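Local coordinates for beta-L-arabinobiosidase (Bacteroides thetaiotaomicron, PDB 5MQR), which probably hydrolyses glycosidic bonds in plant pectin as a beta-L-arabinobiosidase, and may also have exo-alpha-sialidase activity, at residues H150-I164 and E234-E248. Sequence-based numbering, arbitrary orientation.
Sequences HQRVGFYVSKSGRLI and EILDNPLYMMQWVEE. With EDO (1,2-ethanediol), chain H.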
loop_
_atom_site.group_PDB
_atom_site.type_symbol
_atom_site.label_atom_id
_atom_site.label_comp_id
_atom_site.label_asym_id
_atom_site.label_seq_id
_atom_site.Cartn_x
_atom_site.Cartn_y
_atom_site.Cartn_z
ATOM N N HIS A 150 38.929 8.680 -14.632
ATOM C CA HIS A 150 37.589 8.438 -15.122
ATOM C C HIS A 150 37.284 6.949 -14.999
ATOM O O HIS A 150 38.020 6.139 -15.561
ATOM C CB HIS A 150 37.454 8.848 -16.586
ATOM C CG HIS A 150 36.038 8.817 -17.063
ATOM N ND1 HIS A 150 35.480 7.713 -17.673
ATOM C CD2 HIS A 150 35.043 9.727 -16.944
ATOM C CE1 HIS A 150 34.214 7.964 -17.949
ATOM N NE2 HIS A 150 33.927 9.183 -17.525
ATOM N N GLN A 151 36.236 6.625 -14.250
ATOM C CA GLN A 151 35.783 5.251 -13.967
ATOM C C GLN A 151 34.294 5.197 -14.117
ATOM O O GLN A 151 33.624 6.098 -13.609
ATOM C CB GLN A 151 35.888 4.910 -12.465
ATOM C CG GLN A 151 37.221 4.782 -11.897
ATOM C CD GLN A 151 37.820 6.080 -11.454
ATOM O OE1 GLN A 151 38.759 6.529 -12.059
ATOM N NE2 GLN A 151 37.312 6.662 -10.378
ATOM N N ARG A 152 33.769 4.111 -14.666
ATOM C CA ARG A 152 32.321 3.834 -14.600
ATOM C C ARG A 152 31.995 2.740 -13.596
ATOM O O ARG A 152 30.809 2.421 -13.411
ATOM C CB ARG A 152 31.797 3.428 -15.974
ATOM C CG ARG A 152 32.047 4.437 -17.075
ATOM C CD ARG A 152 31.230 5.690 -16.846
ATOM N NE ARG A 152 30.955 6.357 -18.112
ATOM C CZ ARG A 152 30.637 7.648 -18.258
ATOM N NH1 ARG A 152 30.482 8.462 -17.197
ATOM N NH2 ARG A 152 30.434 8.124 -19.497
ATOM N N VAL A 153 33.046 2.147 -13.002
ATOM C CA VAL A 153 32.940 1.075 -12.020
ATOM C C VAL A 153 34.064 1.277 -11.019
ATOM O O VAL A 153 35.196 1.551 -11.410
ATOM C CB VAL A 153 33.033 -0.361 -12.643
ATOM C CG1 VAL A 153 34.281 -0.567 -13.496
ATOM C CG2 VAL A 153 32.969 -1.438 -11.553
ATOM N N GLY A 154 33.722 1.132 -9.738
ATOM C CA GLY A 154 34.585 1.464 -8.623
ATOM C C GLY A 154 34.949 0.377 -7.627
ATOM O O GLY A 154 35.940 0.542 -6.922
ATOM N N PHE A 155 34.199 -0.726 -7.594
ATOM C CA PHE A 155 34.241 -1.665 -6.495
ATOM C C PHE A 155 33.956 -3.085 -6.948
ATOM O O PHE A 155 33.079 -3.290 -7.780
ATOM C CB PHE A 155 33.183 -1.319 -5.444
ATOM C CG PHE A 155 33.454 -0.069 -4.657
ATOM C CD1 PHE A 155 34.537 0.011 -3.816
ATOM C CD2 PHE A 155 32.577 0.991 -4.703
ATOM C CE1 PHE A 155 34.763 1.152 -3.057
ATOM C CE2 PHE A 155 32.800 2.131 -3.955
ATOM C CZ PHE A 155 33.900 2.213 -3.130
ATOM N N TYR A 156 34.652 -4.057 -6.353
ATOM C CA TYR A 156 34.338 -5.494 -6.492
ATOM C C TYR A 156 34.536 -6.200 -5.150
ATOM O O TYR A 156 35.600 -6.082 -4.534
ATOM C CB TYR A 156 35.259 -6.151 -7.537
ATOM C CG TYR A 156 35.110 -7.654 -7.632
ATOM C CD1 TYR A 156 33.915 -8.208 -8.068
ATOM C CD2 TYR A 156 36.156 -8.514 -7.313
ATOM C CE1 TYR A 156 33.738 -9.566 -8.162
ATOM C CE2 TYR A 156 35.998 -9.883 -7.410
ATOM C CZ TYR A 156 34.783 -10.412 -7.830
ATOM O OH TYR A 156 34.562 -11.777 -7.960
ATOM N N VAL A 157 33.549 -6.968 -4.714
ATOM C CA VAL A 157 33.706 -7.851 -3.560
ATOM C C VAL A 157 33.986 -9.257 -4.087
ATOM O O VAL A 157 33.156 -9.850 -4.787
ATOM C CB VAL A 157 32.445 -7.874 -2.657
ATOM C CG1 VAL A 157 32.623 -8.881 -1.503
ATOM C CG2 VAL A 157 32.160 -6.485 -2.126
ATOM N N SER A 158 35.148 -9.790 -3.730
ATOM C CA SER A 158 35.599 -11.073 -4.249
ATOM C C SER A 158 34.875 -12.256 -3.605
ATOM O O SER A 158 34.100 -12.107 -2.644
ATOM C CB SER A 158 37.101 -11.212 -4.064
ATOM O OG SER A 158 37.412 -11.588 -2.740
ATOM N N LYS A 159 35.121 -13.432 -4.161
ATOM C CA LYS A 159 34.526 -14.661 -3.658
ATOM C C LYS A 159 34.986 -14.987 -2.247
ATOM O O LYS A 159 34.197 -15.453 -1.459
ATOM C CB LYS A 159 34.824 -15.821 -4.595
ATOM C CG LYS A 159 34.028 -15.687 -5.873
ATOM C CD LYS A 159 34.342 -16.827 -6.816
ATOM C CE LYS A 159 33.665 -16.627 -8.170
ATOM N NZ LYS A 159 34.303 -17.589 -9.122
ATOM N N SER A 160 36.229 -14.676 -1.922
ATOM C CA SER A 160 36.749 -14.806 -0.557
ATOM C C SER A 160 36.389 -13.623 0.396
ATOM O O SER A 160 36.979 -13.504 1.470
ATOM C CB SER A 160 38.270 -14.984 -0.626
ATOM O OG SER A 160 38.880 -13.820 -1.152
ATOM N N GLY A 161 35.466 -12.748 -0.001
ATOM C CA GLY A 161 35.021 -11.631 0.820
ATOM C C GLY A 161 35.943 -10.424 0.945
ATOM O O GLY A 161 35.738 -9.616 1.844
ATOM N N ARG A 162 36.940 -10.291 0.064
ATOM C CA ARG A 162 37.787 -9.086 -0.006
ATOM C C ARG A 162 37.165 -7.945 -0.830
ATOM O O ARG A 162 36.385 -8.176 -1.779
ATOM C CB ARG A 162 39.169 -9.438 -0.545
ATOM C CG ARG A 162 39.954 -10.356 0.395
ATOM C CD ARG A 162 41.211 -10.855 -0.285
ATOM N NE ARG A 162 42.142 -11.511 0.638
ATOM C CZ ARG A 162 43.396 -11.123 0.895
ATOM N NH1 ARG A 162 43.951 -10.056 0.330
ATOM N NH2 ARG A 162 44.130 -11.839 1.737
ATOM N N LEU A 163 37.482 -6.711 -0.446
ATOM C CA LEU A 163 36.933 -5.551 -1.126
ATOM C C LEU A 163 38.022 -4.967 -1.979
ATOM O O LEU A 163 39.035 -4.566 -1.454
ATOM C CB LEU A 163 36.406 -4.502 -0.141
ATOM C CG LEU A 163 35.794 -3.230 -0.772
ATOM C CD1 LEU A 163 34.654 -3.526 -1.738
ATOM C CD2 LEU A 163 35.284 -2.299 0.314
ATOM N N ILE A 164 37.808 -4.926 -3.294
ATOM C CA ILE A 164 38.733 -4.271 -4.219
ATOM C C ILE A 164 38.074 -2.986 -4.718
ATOM O O ILE A 164 36.879 -2.982 -5.060
ATOM C CB ILE A 164 39.107 -5.175 -5.417
ATOM C CG1 ILE A 164 39.508 -6.590 -4.961
ATOM C CG2 ILE A 164 40.235 -4.560 -6.245
ATOM C CD1 ILE A 164 40.658 -6.673 -3.995
ATOM N N GLU A 234 39.419 -12.500 -10.829
ATOM C CA GLU A 234 37.961 -12.633 -10.886
ATOM C C GLU A 234 37.290 -11.454 -11.585
ATOM O O GLU A 234 36.240 -11.629 -12.201
ATOM C CB GLU A 234 37.334 -12.720 -9.481
ATOM C CG GLU A 234 37.541 -14.042 -8.754
ATOM C CD GLU A 234 37.147 -13.982 -7.285
ATOM O OE1 GLU A 234 36.331 -13.124 -6.881
ATOM O OE2 GLU A 234 37.672 -14.814 -6.521
ATOM N N ILE A 235 37.849 -10.255 -11.425
ATOM C CA ILE A 235 37.320 -9.084 -12.099
ATOM C C ILE A 235 37.479 -9.285 -13.595
ATOM O O ILE A 235 36.507 -9.135 -14.333
ATOM C CB ILE A 235 38.035 -7.804 -11.675
ATOM C CG1 ILE A 235 37.685 -7.476 -10.215
ATOM C CG2 ILE A 235 37.656 -6.651 -12.598
ATOM C CD1 ILE A 235 38.649 -6.505 -9.570
ATOM N N LEU A 236 38.688 -9.642 -14.016
ATOM C CA LEU A 236 38.998 -9.874 -15.432
ATOM C C LEU A 236 38.182 -11.013 -16.039
ATOM O O LEU A 236 37.852 -10.964 -17.201
ATOM C CB LEU A 236 40.489 -10.170 -15.633
ATOM C CG LEU A 236 41.475 -9.023 -15.381
ATOM C CD1 LEU A 236 42.926 -9.519 -15.423
ATOM C CD2 LEU A 236 41.258 -7.906 -16.395
ATOM N N ASP A 237 37.844 -12.021 -15.243
ATOM C CA ASP A 237 37.038 -13.151 -15.722
ATOM C C ASP A 237 35.546 -12.914 -15.608
ATOM O O ASP A 237 34.769 -13.810 -15.899
ATOM C CB ASP A 237 37.422 -14.445 -14.976
ATOM C CG ASP A 237 38.890 -14.875 -15.212
ATOM O OD1 ASP A 237 39.556 -14.418 -16.180
ATOM O OD2 ASP A 237 39.386 -15.686 -14.395
ATOM N N ASN A 238 35.124 -11.722 -15.198
ATOM C CA ASN A 238 33.722 -11.444 -15.050
ATOM C C ASN A 238 33.254 -10.490 -16.168
ATOM O O ASN A 238 33.550 -9.297 -16.140
ATOM C CB ASN A 238 33.464 -10.835 -13.681
ATOM C CG ASN A 238 31.996 -10.758 -13.349
ATOM O OD1 ASN A 238 31.171 -10.447 -14.197
ATOM N ND2 ASN A 238 31.660 -11.060 -12.109
ATOM N N PRO A 239 32.495 -11.006 -17.142
ATOM C CA PRO A 239 32.077 -10.155 -18.264
ATOM C C PRO A 239 31.243 -8.955 -17.875
ATOM O O PRO A 239 31.340 -7.940 -18.544
ATOM C CB PRO A 239 31.256 -11.103 -19.145
ATOM C CG PRO A 239 30.760 -12.151 -18.199
ATOM C CD PRO A 239 31.888 -12.351 -17.223
ATOM N N LEU A 240 30.477 -9.048 -16.789
ATOM C CA LEU A 240 29.728 -7.902 -16.283
ATOM C C LEU A 240 30.632 -6.718 -15.884
ATOM O O LEU A 240 30.218 -5.562 -15.974
ATOM C CB LEU A 240 28.834 -8.287 -15.106
ATOM C CG LEU A 240 27.794 -9.371 -15.378
ATOM C CD1 LEU A 240 26.946 -9.529 -14.137
ATOM C CD2 LEU A 240 26.931 -9.037 -16.588
ATOM N N TYR A 241 31.843 -7.018 -15.432
ATOM C CA TYR A 241 32.833 -5.995 -15.129
ATOM C C TYR A 241 33.542 -5.502 -16.395
ATOM O O TYR A 241 33.816 -4.308 -16.510
ATOM C CB TYR A 241 33.814 -6.485 -14.035
ATOM C CG TYR A 241 33.173 -6.369 -12.669
ATOM C CD1 TYR A 241 32.177 -7.262 -12.254
ATOM C CD2 TYR A 241 33.491 -5.311 -11.829
ATOM C CE1 TYR A 241 31.563 -7.125 -11.011
ATOM C CE2 TYR A 241 32.890 -5.162 -10.595
ATOM C CZ TYR A 241 31.927 -6.066 -10.185
ATOM O OH TYR A 241 31.330 -5.870 -8.953
HETATM N N MSE A 242 33.794 -6.380 -17.368
HETATM C CA MSE A 242 34.416 -5.942 -18.641
HETATM C C MSE A 242 33.492 -5.009 -19.418
HETATM O O MSE A 242 33.961 -4.038 -20.029
HETATM C CB MSE A 242 34.867 -7.114 -19.492
HETATM C CG MSE A 242 35.867 -8.025 -18.792
HETATM SE SE MSE A 242 37.471 -7.040 -18.277
HETATM C CE MSE A 242 36.998 -6.614 -16.415
HETATM N N MSE A 243 32.179 -5.229 -19.330
HETATM C CA MSE A 243 31.190 -4.324 -19.922
HETATM C C MSE A 243 31.266 -2.914 -19.397
HETATM O O MSE A 243 30.811 -1.978 -20.062
HETATM C CB MSE A 243 29.765 -4.801 -19.668
HETATM C CG MSE A 243 29.429 -6.098 -20.401
HETATM SE SE MSE A 243 29.513 -5.913 -22.360
HETATM C CE MSE A 243 27.770 -4.999 -22.506
ATOM N N GLN A 244 31.826 -2.744 -18.200
ATOM C CA GLN A 244 31.947 -1.431 -17.566
ATOM C C GLN A 244 33.320 -0.828 -17.727
ATOM O O GLN A 244 33.623 0.164 -17.091
ATOM C CB GLN A 244 31.589 -1.531 -16.082
ATOM C CG GLN A 244 30.190 -2.071 -15.837
ATOM C CD GLN A 244 29.873 -2.232 -14.364
ATOM O OE1 GLN A 244 29.732 -1.243 -13.635
ATOM N NE2 GLN A 244 29.779 -3.487 -13.909
ATOM N N TRP A 245 34.154 -1.451 -18.541
ATOM C CA TRP A 245 35.481 -0.946 -18.885
ATOM C C TRP A 245 35.572 -0.466 -20.343
ATOM O O TRP A 245 36.618 0.011 -20.764
ATOM C CB TRP A 245 36.514 -2.056 -18.708
ATOM C CG TRP A 245 36.938 -2.387 -17.292
ATOM C CD1 TRP A 245 36.317 -2.038 -16.115
ATOM C CD2 TRP A 245 38.055 -3.200 -16.932
ATOM N NE1 TRP A 245 37.011 -2.566 -15.044
ATOM C CE2 TRP A 245 38.071 -3.294 -15.522
ATOM C CE3 TRP A 245 39.045 -3.866 -17.669
ATOM C CZ2 TRP A 245 39.053 -4.012 -14.836
ATOM C CZ3 TRP A 245 40.019 -4.578 -16.993
ATOM C CH2 TRP A 245 40.025 -4.643 -15.589
ATOM N N VAL A 246 34.494 -0.594 -21.108
ATOM C CA VAL A 246 34.538 -0.350 -22.559
ATOM C C VAL A 246 34.866 1.088 -22.973
ATOM O O VAL A 246 35.489 1.296 -24.016
ATOM C CB VAL A 246 33.224 -0.777 -23.239
ATOM C CG1 VAL A 246 32.044 0.130 -22.805
ATOM C CG2 VAL A 246 33.392 -0.839 -24.765
ATOM N N GLU A 247 34.473 2.069 -22.166
ATOM C CA GLU A 247 34.737 3.455 -22.523
ATOM C C GLU A 247 36.195 3.863 -22.423
ATOM O O GLU A 247 36.597 4.740 -23.176
ATOM C CB GLU A 247 33.890 4.423 -21.707
ATOM C CG GLU A 247 32.410 4.281 -21.971
ATOM C CD GLU A 247 31.588 5.191 -21.087
ATOM O OE1 GLU A 247 31.769 6.417 -21.227
ATOM O OE2 GLU A 247 30.753 4.705 -20.279
ATOM N N GLU A 248 36.958 3.267 -21.493
ATOM C CA GLU A 248 38.368 3.648 -21.243
ATOM C C GLU A 248 39.361 2.653 -21.817
ATOM O O GLU A 248 40.471 3.024 -22.158
ATOM C CB GLU A 248 38.646 3.788 -19.748
ATOM C CG GLU A 248 37.740 4.763 -19.014
ATOM C CD GLU A 248 36.413 4.192 -18.513
ATOM O OE1 GLU A 248 36.152 2.973 -18.613
ATOM O OE2 GLU A 248 35.603 5.000 -18.003
HETATM C C1 EDO H . 32.051 11.138 -19.685
HETATM O O1 EDO H . 31.886 11.332 -18.260
HETATM C C2 EDO H . 30.786 11.507 -20.474
HETATM O O2 EDO H . 30.588 10.710 -21.645
HETATM O O HOH W 1 35.139 2.251 -16.258
HETATM O O HOH W 2 33.384 -12.482 -10.238
HETATM O O HOH W 3 38.195 -14.286 -3.881
#
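Tyr156 and Glu234 meet where a strand end lies against a helix end. With CG anti to the backbone N (chi1 174°), the tyrosine ring reaches across to the helix, and its hydroxyl donates a very short bond, 2.5 Å from OH to Glu234 OE1. Ring and carboxylate stand nearly perpendicular, the oxygen at the ring edge. Lys159 N, 3.0 Å from the same OE1, adds a second donor through the syn lone pair, so an extended glutamate suits this spot, tying the tyrosine and the Ser158-Gly161 turn to the helix. The ring's carbons also make apolar contact: CD2 lies 3.4 Å from Ile235 CG1, and the CD1 edge points at the face of Tyr241, a T-shaped pair with planes 79° apart. Val153 continues this seam; being beta-branched, it can send CG2 to Tyr241 and CG1 to the edge of the Trp245 indole.

Farther along, a bend at chi2 (-68°) turns the Arg152 guanidinium so that NE and NH2 both face Glu247, one to each oxygen, as arginine can: NE to OE2 is 2.7 Å and nearly straight, NH2 to OE1 is 2.8 Å. Glu247 OE2 also accepts from Ala264 N, and Arg152 NH1 bonds Gln77. His150 CE1 lies over one guanidinium face, while His150 ND1 bonds the anti lone pair of Glu248 OE2 at 2.7 Å. A leucine in place of Arg152 would probably cost the buried Glu247 its countercharge and two of its bonds.

Strand 148-157 is an edge strand of a four-stranded antiparallel sheet, consistent with one blade of the N-terminal beta propeller; its neighbour 163-170 puts Met166 against both tyrosines. Helices 226-236 and 239-242 pack along it, Arg187 salt-bridges Glu248, and Phe155 turns away to strands 74-83 and 86-94.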